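Local coordinates for DUF115 domain-containing protein (Magnetospirillum magneticum AMB-1, PDB 5MU5) that probably transfers sugar onto flagellin, as a Maf-type glycosyltransferase involved in forming the bacterial flagellum, at residues A[322-334]-A[347-361]. Residues are numbered along the deposited sequence; the frame is centred on the assembly and turned at random.
Sequences LLENGAAPYRALA and LIGSNTVDPRVRDLF
Leu322 sets its CD2 methyl against two valines, 3.6 Å from Val357 CG2 and 3.7 Å from Val353 CG1. With CG anti to the backbone N (chi1 -170°), its branch reaches Val357 tip to tip, while CB rests on Leu347 CD2. Parallel strand pairing fixes this tight, buried end: Leu322 N donates to Ile348 O at 3.1 Å, and Leu322 O accepts from Ser350 N. Past the strand ends, Asn325 ND2 lies 2.9 Å from Thr352 O in a nearly straight bond (164°), the acceptor lying in the plane of the amide; a second bond from ND2 goes to Glu247. Water 1 joins the two loops, donating to Glu324 O and Gly326 O and accepting from Asp354 N. The helical end is more open to solvent, though Tyr330 still packs closely: Leu360 CD1 meets its CE1 and Leu333 CB, and Arg356 CB lies over one ring face, a CH-pi contact 3.8 Å from the centroid, with ring and guanidinium planes 18° apart. Asp354 holds that guanidinium side-on, NE to OD1 at 2.8 Å and NH2 to OD2, and OD1 also closes an Asx turn with Arg356 N. Cut back to an alanine here, the Arg356 side chain would probably leave the Asp354 carboxylate without this ion pair and part of the Tyr330 face uncovered. Water 3 accepts from Arg331 NH1 and, weakly, from Arg356 NH1. The whole belongs to a right-handed beta-alpha-beta crossover, strand 319-322, helix 327-340, strand 346-350; strand 363-367 flanks 346-350 on its other side, and helix 242-257 packs against Asn325 and Pro355.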
ATOM      1  N   LEU A 322      13.790   9.051 -14.633  1.00 35.04           N
ATOM      2  CA  LEU A 322      13.192   7.783 -14.990  1.00 35.70           C
ATOM      3  C   LEU A 322      12.784   7.057 -13.717  1.00 35.27           C
ATOM      4  O   LEU A 322      13.611   6.878 -12.816  1.00 34.83           O
ATOM      5  CB  LEU A 322      14.161   6.933 -15.788  1.00 36.00           C
ATOM      6  CG  LEU A 322      13.560   5.680 -16.407  1.00 39.40           C
ATOM      7  CD1 LEU A 322      12.473   6.025 -17.424  1.00 39.10           C
ATOM      8  CD2 LEU A 322      14.657   4.830 -17.049  1.00 40.96           C
ATOM      9  N   LEU A 323      11.521   6.629 -13.662  1.00 36.79           N
ATOM     10  CA  LEU A 323      10.975   5.896 -12.512  1.00 40.65           C
ATOM     11  C   LEU A 323      10.841   4.407 -12.812  1.00 41.57           C
ATOM     12  O   LEU A 323      11.298   3.582 -12.046  1.00 41.73           O
ATOM     13  CB  LEU A 323       9.599   6.449 -12.141  1.00 40.68           C
ATOM     14  CG  LEU A 323       8.789   5.739 -11.033  1.00 41.78           C
ATOM     15  CD1 LEU A 323       9.511   5.835  -9.706  1.00 41.65           C
ATOM     16  CD2 LEU A 323       7.391   6.335 -10.910  1.00 38.13           C
ATOM     17  N   GLU A 324      10.216   4.090 -13.940  1.00 47.45           N
ATOM     18  CA  GLU A 324       9.852   2.719 -14.275  1.00 51.16           C
ATOM     19  C   GLU A 324      11.002   1.776 -14.562  1.00 48.37           C
ATOM     20  O   GLU A 324      11.985   2.124 -15.216  1.00 45.83           O
ATOM     21  CB  GLU A 324       8.972   2.676 -15.527  1.00 59.65           C
ATOM     22  CG  GLU A 324       7.612   3.351 -15.453  1.00 65.23           C
ATOM     23  CD  GLU A 324       6.757   3.019 -16.690  1.00 73.91           C
ATOM     24  OE1 GLU A 324       6.364   1.831 -16.843  1.00 77.70           O
ATOM     25  OE2 GLU A 324       6.473   3.933 -17.513  1.00 72.80           O
ATOM     26  N   ASN A 325      10.821   0.552 -14.089  1.00 48.30           N
ATOM     27  CA  ASN A 325      11.661  -0.566 -14.450  1.00 48.99           C
ATOM     28  C   ASN A 325      11.184  -1.077 -15.821  1.00 47.12           C
ATOM     29  O   ASN A 325      10.100  -0.748 -16.260  1.00 47.66           O
ATOM     30  CB  ASN A 325      11.504  -1.681 -13.392  1.00 49.80           C
ATOM     31  CG  ASN A 325      11.989  -3.037 -13.895  1.00 51.42           C
ATOM     32  OD1 ASN A 325      11.177  -3.863 -14.354  1.00 46.70           O
ATOM     33  ND2 ASN A 325      13.314  -3.252 -13.866  1.00 49.66           N
ATOM     34  N   GLY A 326      11.981  -1.883 -16.502  1.00 47.82           N
ATOM     35  CA  GLY A 326      11.485  -2.525 -17.717  1.00 47.49           C
ATOM     36  C   GLY A 326      12.087  -2.086 -19.031  1.00 45.63           C
ATOM     37  O   GLY A 326      12.568  -0.967 -19.189  1.00 45.35           O
ATOM     38  N   ALA A 327      12.016  -2.984 -19.993  1.00 45.52           N
ATOM     39  CA  ALA A 327      12.617  -2.758 -21.284  1.00 47.06           C
ATOM     40  C   ALA A 327      11.882  -1.682 -22.083  1.00 46.76           C
ATOM     41  O   ALA A 327      12.517  -0.929 -22.830  1.00 47.40           O
ATOM     42  CB  ALA A 327      12.679  -4.064 -22.056  1.00 47.79           C
ATOM     43  N   ALA A 328      10.564  -1.590 -21.914  1.00 45.79           N
ATOM     44  CA  ALA A 328       9.760  -0.629 -22.683  1.00 46.87           C
ATOM     45  C   ALA A 328      10.133   0.845 -22.393  1.00 47.48           C
ATOM     46  O   ALA A 328      10.385   1.597 -23.336  1.00 45.30           O
ATOM     47  CB  ALA A 328       8.256  -0.885 -22.516  1.00 45.63           C
ATOM     48  N   PRO A 329      10.153   1.263 -21.099  1.00 47.90           N
ATOM     49  CA  PRO A 329      10.665   2.597 -20.787  1.00 44.91           C
ATOM     50  C   PRO A 329      12.079   2.827 -21.338  1.00 46.00           C
ATOM     51  O   PRO A 329      12.380   3.918 -21.850  1.00 44.70           O
ATOM     52  CB  PRO A 329      10.685   2.626 -19.270  1.00 46.13           C
ATOM     53  CG  PRO A 329       9.670   1.628 -18.850  1.00 47.34           C
ATOM     54  CD  PRO A 329       9.718   0.546 -19.885  1.00 48.32           C
ATOM     55  N   TYR A 330      12.939   1.817 -21.258  1.00 43.49           N
ATOM     56  CA  TYR A 330      14.263   1.953 -21.835  1.00 44.12           C
ATOM     57  C   TYR A 330      14.199   2.177 -23.352  1.00 44.88           C
ATOM     58  O   TYR A 330      14.892   3.061 -23.880  1.00 46.29           O
ATOM     59  CB  TYR A 330      15.147   0.733 -21.524  1.00 44.56           C
ATOM     60  CG  TYR A 330      16.320   0.599 -22.469  1.00 45.75           C
ATOM     61  CD1 TYR A 330      17.420   1.451 -22.366  1.00 48.06           C
ATOM     62  CD2 TYR A 330      16.328  -0.364 -23.472  1.00 48.40           C
ATOM     63  CE1 TYR A 330      18.501   1.338 -23.229  1.00 49.30           C
ATOM     64  CE2 TYR A 330      17.402  -0.475 -24.358  1.00 51.04           C
ATOM     65  CZ  TYR A 330      18.483   0.381 -24.225  1.00 51.02           C
ATOM     66  OH  TYR A 330      19.564   0.288 -25.067  1.00 55.18           O
ATOM     67  N   ARG A 331      13.400   1.368 -24.051  1.00 44.33           N
ATOM     68  CA  ARG A 331      13.352   1.466 -25.509  1.00 48.11           C
ATOM     69  C   ARG A 331      12.829   2.833 -25.928  1.00 47.87           C
ATOM     70  O   ARG A 331      13.299   3.384 -26.902  1.00 49.14           O
ATOM     71  CB  ARG A 331      12.574   0.317 -26.171  1.00 47.74           C
ATOM     72  CG  ARG A 331      13.351  -0.998 -26.243  1.00 48.06           C
ATOM     73  CD  ARG A 331      12.569  -2.073 -26.998  1.00 50.01           C
ATOM     74  NE  ARG A 331      11.332  -2.458 -26.303  1.00 50.23           N
ATOM     75  CZ  ARG A 331      11.177  -3.533 -25.520  1.00 53.33           C
ATOM     76  NH1 ARG A 331      12.179  -4.394 -25.309  1.00 52.60           N
ATOM     77  NH2 ARG A 331      10.002  -3.756 -24.934  1.00 52.59           N
ATOM     78  N   ALA A 332      11.891   3.389 -25.175  1.00 50.30           N
ATOM     79  CA  ALA A 332      11.381   4.744 -25.461  1.00 51.55           C
ATOM     80  C   ALA A 332      12.505   5.791 -25.308  1.00 49.52           C
ATOM     81  O   ALA A 332      12.735   6.607 -26.196  1.00 51.64           O
ATOM     82  CB  ALA A 332      10.194   5.071 -24.558  1.00 49.01           C
ATOM     83  N   LEU A 333      13.223   5.732 -24.194  1.00 48.30           N
ATOM     84  CA  LEU A 333      14.358   6.616 -23.980  1.00 47.74           C
ATOM     85  C   LEU A 333      15.414   6.471 -25.044  1.00 46.60           C
ATOM     86  O   LEU A 333      15.956   7.467 -25.506  1.00 46.05           O
ATOM     87  CB  LEU A 333      15.019   6.358 -22.634  1.00 49.89           C
ATOM     88  CG  LEU A 333      14.573   7.221 -21.472  1.00 50.68           C
ATOM     89  CD1 LEU A 333      15.403   6.807 -20.261  1.00 51.93           C
ATOM     90  CD2 LEU A 333      14.769   8.699 -21.782  1.00 51.93           C
ATOM     91  N   ALA A 334      15.734   5.233 -25.402  1.00 45.71           N
ATOM     92  CA  ALA A 334      16.754   4.975 -26.425  1.00 48.46           C
ATOM     93  C   ALA A 334      16.395   5.594 -27.774  1.00 48.83           C
ATOM     94  O   ALA A 334      17.261   6.121 -28.458  1.00 48.05           O
ATOM     95  CB  ALA A 334      16.987   3.473 -26.587  1.00 48.17           C
ATOM     96  N   LEU A 347      21.170  11.533 -15.848  1.00 38.73           N
ATOM     97  CA  LEU A 347      19.982  10.727 -15.604  1.00 40.51           C
ATOM     98  C   LEU A 347      19.828  10.506 -14.099  1.00 39.18           C
ATOM     99  O   LEU A 347      20.767  10.078 -13.440  1.00 37.35           O
ATOM    100  CB  LEU A 347      20.114   9.392 -16.343  1.00 43.83           C
ATOM    101  CG  LEU A 347      19.053   8.281 -16.259  1.00 46.86           C
ATOM    102  CD1 LEU A 347      19.064   7.624 -14.898  1.00 49.75           C
ATOM    103  CD2 LEU A 347      17.656   8.760 -16.586  1.00 46.39           C
ATOM    104  N   ILE A 348      18.659  10.836 -13.551  1.00 36.84           N
ATOM    105  CA  ILE A 348      18.359  10.506 -12.161  1.00 35.87           C
ATOM    106  C   ILE A 348      17.274   9.472 -12.240  1.00 35.89           C
ATOM    107  O   ILE A 348      16.177   9.759 -12.709  1.00 34.80           O
ATOM    108  CB  ILE A 348      17.831  11.684 -11.338  1.00 36.19           C
ATOM    109  CG1 ILE A 348      18.883  12.795 -11.282  1.00 36.61           C
ATOM    110  CG2 ILE A 348      17.442  11.208  -9.933  1.00 35.61           C
ATOM    111  CD1 ILE A 348      18.419  14.021 -10.518  1.00 37.98           C
ATOM    112  N   GLY A 349      17.587   8.267 -11.790  1.00 33.78           N
ATOM    113  CA  GLY A 349      16.647   7.195 -11.854  1.00 34.00           C
ATOM    114  C   GLY A 349      16.584   6.378 -10.587  1.00 35.20           C
ATOM    115  O   GLY A 349      17.474   6.409  -9.731  1.00 33.57           O
ATOM    116  N   SER A 350      15.487   5.650 -10.477  1.00 35.50           N
ATOM    117  CA  SER A 350      15.340   4.632  -9.465  1.00 35.29           C
ATOM    118  C   SER A 350      16.429   3.564  -9.650  1.00 36.12           C
ATOM    119  O   SER A 350      16.840   3.265 -10.774  1.00 37.21           O
ATOM    120  CB  SER A 350      13.964   3.994  -9.607  1.00 35.76           C
ATOM    121  OG  SER A 350      13.950   2.741  -8.978  1.00 39.62           O
ATOM    122  N   ASN A 351      16.867   2.959  -8.553  1.00 35.30           N
ATOM    123  CA  ASN A 351      17.853   1.898  -8.644  1.00 37.47           C
ATOM    124  C   ASN A 351      17.383   0.692  -9.446  1.00 39.25           C
ATOM    125  O   ASN A 351      18.199  -0.127  -9.868  1.00 37.50           O
ATOM    126  CB  ASN A 351      18.325   1.452  -7.256  1.00 39.99           C
ATOM    127  CG  ASN A 351      17.199   0.952  -6.360  1.00 41.73           C
ATOM    128  OD1 ASN A 351      16.166   1.624  -6.154  1.00 41.62           O
ATOM    129  ND2 ASN A 351      17.415  -0.225  -5.779  1.00 44.84           N
ATOM    130  N   THR A 352      16.074   0.599  -9.684  1.00 39.13           N
ATOM    131  CA  THR A 352      15.515  -0.511 -10.430  1.00 39.30           C
ATOM    132  C   THR A 352      15.255  -0.219 -11.903  1.00 40.08           C
ATOM    133  O   THR A 352      14.632  -1.027 -12.563  1.00 40.56           O
ATOM    134  CB  THR A 352      14.190  -0.951  -9.814  1.00 40.96           C
ATOM    135  OG1 THR A 352      13.282   0.136  -9.879  1.00 38.13           O
ATOM    136  CG2 THR A 352      14.390  -1.401  -8.348  1.00 40.09           C
ATOM    137  N   VAL A 353      15.718   0.910 -12.437  1.00 39.18           N
ATOM    138  CA  VAL A 353      15.534   1.140 -13.869  1.00 37.91           C
ATOM    139  C   VAL A 353      16.361   0.138 -14.676  1.00 40.03           C
ATOM    140  O   VAL A 353      17.335  -0.449 -14.171  1.00 40.49           O
ATOM    141  CB  VAL A 353      15.876   2.578 -14.307  1.00 37.54           C
ATOM    142  CG1 VAL A 353      14.999   3.562 -13.551  1.00 36.84           C
ATOM    143  CG2 VAL A 353      17.372   2.899 -14.157  1.00 37.15           C
ATOM    144  N   ASP A 354      15.981  -0.062 -15.933  1.00 40.90           N
ATOM    145  CA  ASP A 354      16.706  -1.009 -16.777  1.00 43.62           C
ATOM    146  C   ASP A 354      18.221  -0.702 -16.779  1.00 41.94           C
ATOM    147  O   ASP A 354      18.614   0.416 -17.018  1.00 43.30           O
ATOM    148  CB  ASP A 354      16.140  -0.992 -18.200  1.00 46.15           C
ATOM    149  CG  ASP A 354      16.599  -2.201 -19.042  1.00 48.23           C
ATOM    150  OD1 ASP A 354      17.765  -2.202 -19.506  1.00 44.92           O
ATOM    151  OD2 ASP A 354      15.774  -3.130 -19.247  1.00 46.01           O
ATOM    152  N   PRO A 355      19.075  -1.699 -16.527  1.00 44.01           N
ATOM    153  CA  PRO A 355      20.530  -1.448 -16.519  1.00 44.13           C
ATOM    154  C   PRO A 355      21.091  -0.813 -17.778  1.00 44.35           C
ATOM    155  O   PRO A 355      22.113  -0.143 -17.702  1.00 43.46           O
ATOM    156  CB  PRO A 355      21.135  -2.841 -16.362  1.00 44.85           C
ATOM    157  CG  PRO A 355      20.076  -3.645 -15.723  1.00 45.60           C
ATOM    158  CD  PRO A 355      18.762  -3.103 -16.207  1.00 44.16           C
ATOM    159  N   ARG A 356      20.437  -1.023 -18.918  1.00 47.08           N
ATOM    160  CA  ARG A 356      20.896  -0.455 -20.201  1.00 49.37           C
ATOM    161  C   ARG A 356      20.669   1.046 -20.316  1.00 50.69           C
ATOM    162  O   ARG A 356      21.150   1.676 -21.252  1.00 52.51           O
ATOM    163  CB  ARG A 356      20.190  -1.143 -21.376  1.00 48.49           C
ATOM    164  CG  ARG A 356      20.523  -2.618 -21.503  1.00 46.01           C
ATOM    165  CD  ARG A 356      19.611  -3.285 -22.499  1.00 46.20           C
ATOM    166  NE  ARG A 356      18.259  -3.421 -21.975  1.00 47.76           N
ATOM    167  CZ  ARG A 356      17.272  -4.072 -22.588  1.00 49.51           C
ATOM    168  NH1 ARG A 356      17.457  -4.635 -23.772  1.00 53.63           N
ATOM    169  NH2 ARG A 356      16.091  -4.160 -22.023  1.00 50.03           N
ATOM    170  N   VAL A 357      19.915   1.614 -19.383  1.00 50.93           N
ATOM    171  CA  VAL A 357      19.658   3.050 -19.389  1.00 53.59           C
ATOM    172  C   VAL A 357      20.960   3.821 -19.211  1.00 54.98           C
ATOM    173  O   VAL A 357      21.119   4.896 -19.768  1.00 54.09           O
ATOM    174  CB  VAL A 357      18.651   3.452 -18.282  1.00 52.06           C
ATOM    175  CG1 VAL A 357      18.505   4.954 -18.196  1.00 54.58           C
ATOM    176  CG2 VAL A 357      17.287   2.839 -18.558  1.00 51.61           C
ATOM    177  N   ARG A 358      21.883   3.246 -18.443  1.00 61.98           N
ATOM    178  CA  ARG A 358      23.170   3.858 -18.164  1.00 65.25           C
ATOM    179  C   ARG A 358      23.919   4.226 -19.439  1.00 67.65           C
ATOM    180  O   ARG A 358      24.408   5.357 -19.561  1.00 71.13           O
ATOM    181  CB  ARG A 358      24.035   2.938 -17.292  1.00 67.79           C
ATOM    182  CG  ARG A 358      25.313   3.623 -16.819  1.00 75.34           C
ATOM    183  CD  ARG A 358      25.558   3.398 -15.341  1.00 80.66           C
ATOM    184  NE  ARG A 358      26.325   2.187 -15.077  1.00 86.19           N
ATOM    185  CZ  ARG A 358      26.140   1.380 -14.035  1.00 87.58           C
ATOM    186  NH1 ARG A 358      25.160   1.612 -13.161  1.00 82.80           N
ATOM    187  NH2 ARG A 358      26.914   0.307 -13.894  1.00 88.56           N
ATOM    188  N   ASP A 359      23.976   3.278 -20.378  1.00 65.73           N
ATOM    189  CA  ASP A 359      24.649   3.453 -21.676  1.00 63.78           C
ATOM    190  C   ASP A 359      24.216   4.698 -22.450  1.00 59.42           C
ATOM    191  O   ASP A 359      24.996   5.258 -23.189  1.00 63.47           O
ATOM    192  CB  ASP A 359      24.376   2.266 -22.606  1.00 68.07           C
ATOM    193  CG  ASP A 359      24.742   0.917 -22.001  1.00 70.98           C
ATOM    194  OD1 ASP A 359      25.580   0.860 -21.076  1.00 73.05           O
ATOM    195  OD2 ASP A 359      24.177  -0.097 -22.479  1.00 70.55           O
ATOM    196  N   LEU A 360      22.976   5.134 -22.289  1.00 56.74           N
ATOM    197  CA  LEU A 360      22.475   6.274 -23.050  1.00 53.16           C
ATOM    198  C   LEU A 360      22.956   7.603 -22.512  1.00 51.35           C
ATOM    199  O   LEU A 360      22.740   8.639 -23.141  1.00 54.10           O
ATOM    200  CB  LEU A 360      20.947   6.281 -23.036  1.00 51.00           C
ATOM    201  CG  LEU A 360      20.274   4.964 -23.418  1.00 50.07           C
ATOM    202  CD1 LEU A 360      18.770   5.072 -23.204  1.00 49.72           C
ATOM    203  CD2 LEU A 360      20.615   4.586 -24.851  1.00 48.28           C
ATOM    204  N   PHE A 361      23.573   7.583 -21.338  1.00 51.06           N
ATOM    205  CA  PHE A 361      23.948   8.815 -20.666  1.00 53.37           C
ATOM    206  C   PHE A 361      25.389   8.845 -20.240  1.00 53.94           C
ATOM    207  O   PHE A 361      25.903   7.885 -19.704  1.00 49.23           O
ATOM    208  CB  PHE A 361      23.111   9.019 -19.408  1.00 50.53           C
ATOM    209  CG  PHE A 361      21.698   9.346 -19.689  1.00 51.43           C
ATOM    210  CD1 PHE A 361      20.768   8.333 -19.857  1.00 50.45           C
ATOM    211  CD2 PHE A 361      21.291  10.661 -19.795  1.00 49.31           C
ATOM    212  CE1 PHE A 361      19.457   8.623 -20.133  1.00 51.03           C
ATOM    213  CE2 PHE A 361      19.977  10.958 -20.067  1.00 50.96           C
ATOM    214  CZ  PHE A 361      19.059   9.939 -20.237  1.00 51.94           C
TER
HETATM  215  O   HOH W   1      13.655   0.967 -17.119  1.00 43.34           O
HETATM  216  O   HOH W   2      14.395  -3.860 -16.689  1.00 56.87           O
HETATM  217  O   HOH W   3      14.931  -4.339 -25.918  1.00 49.78           O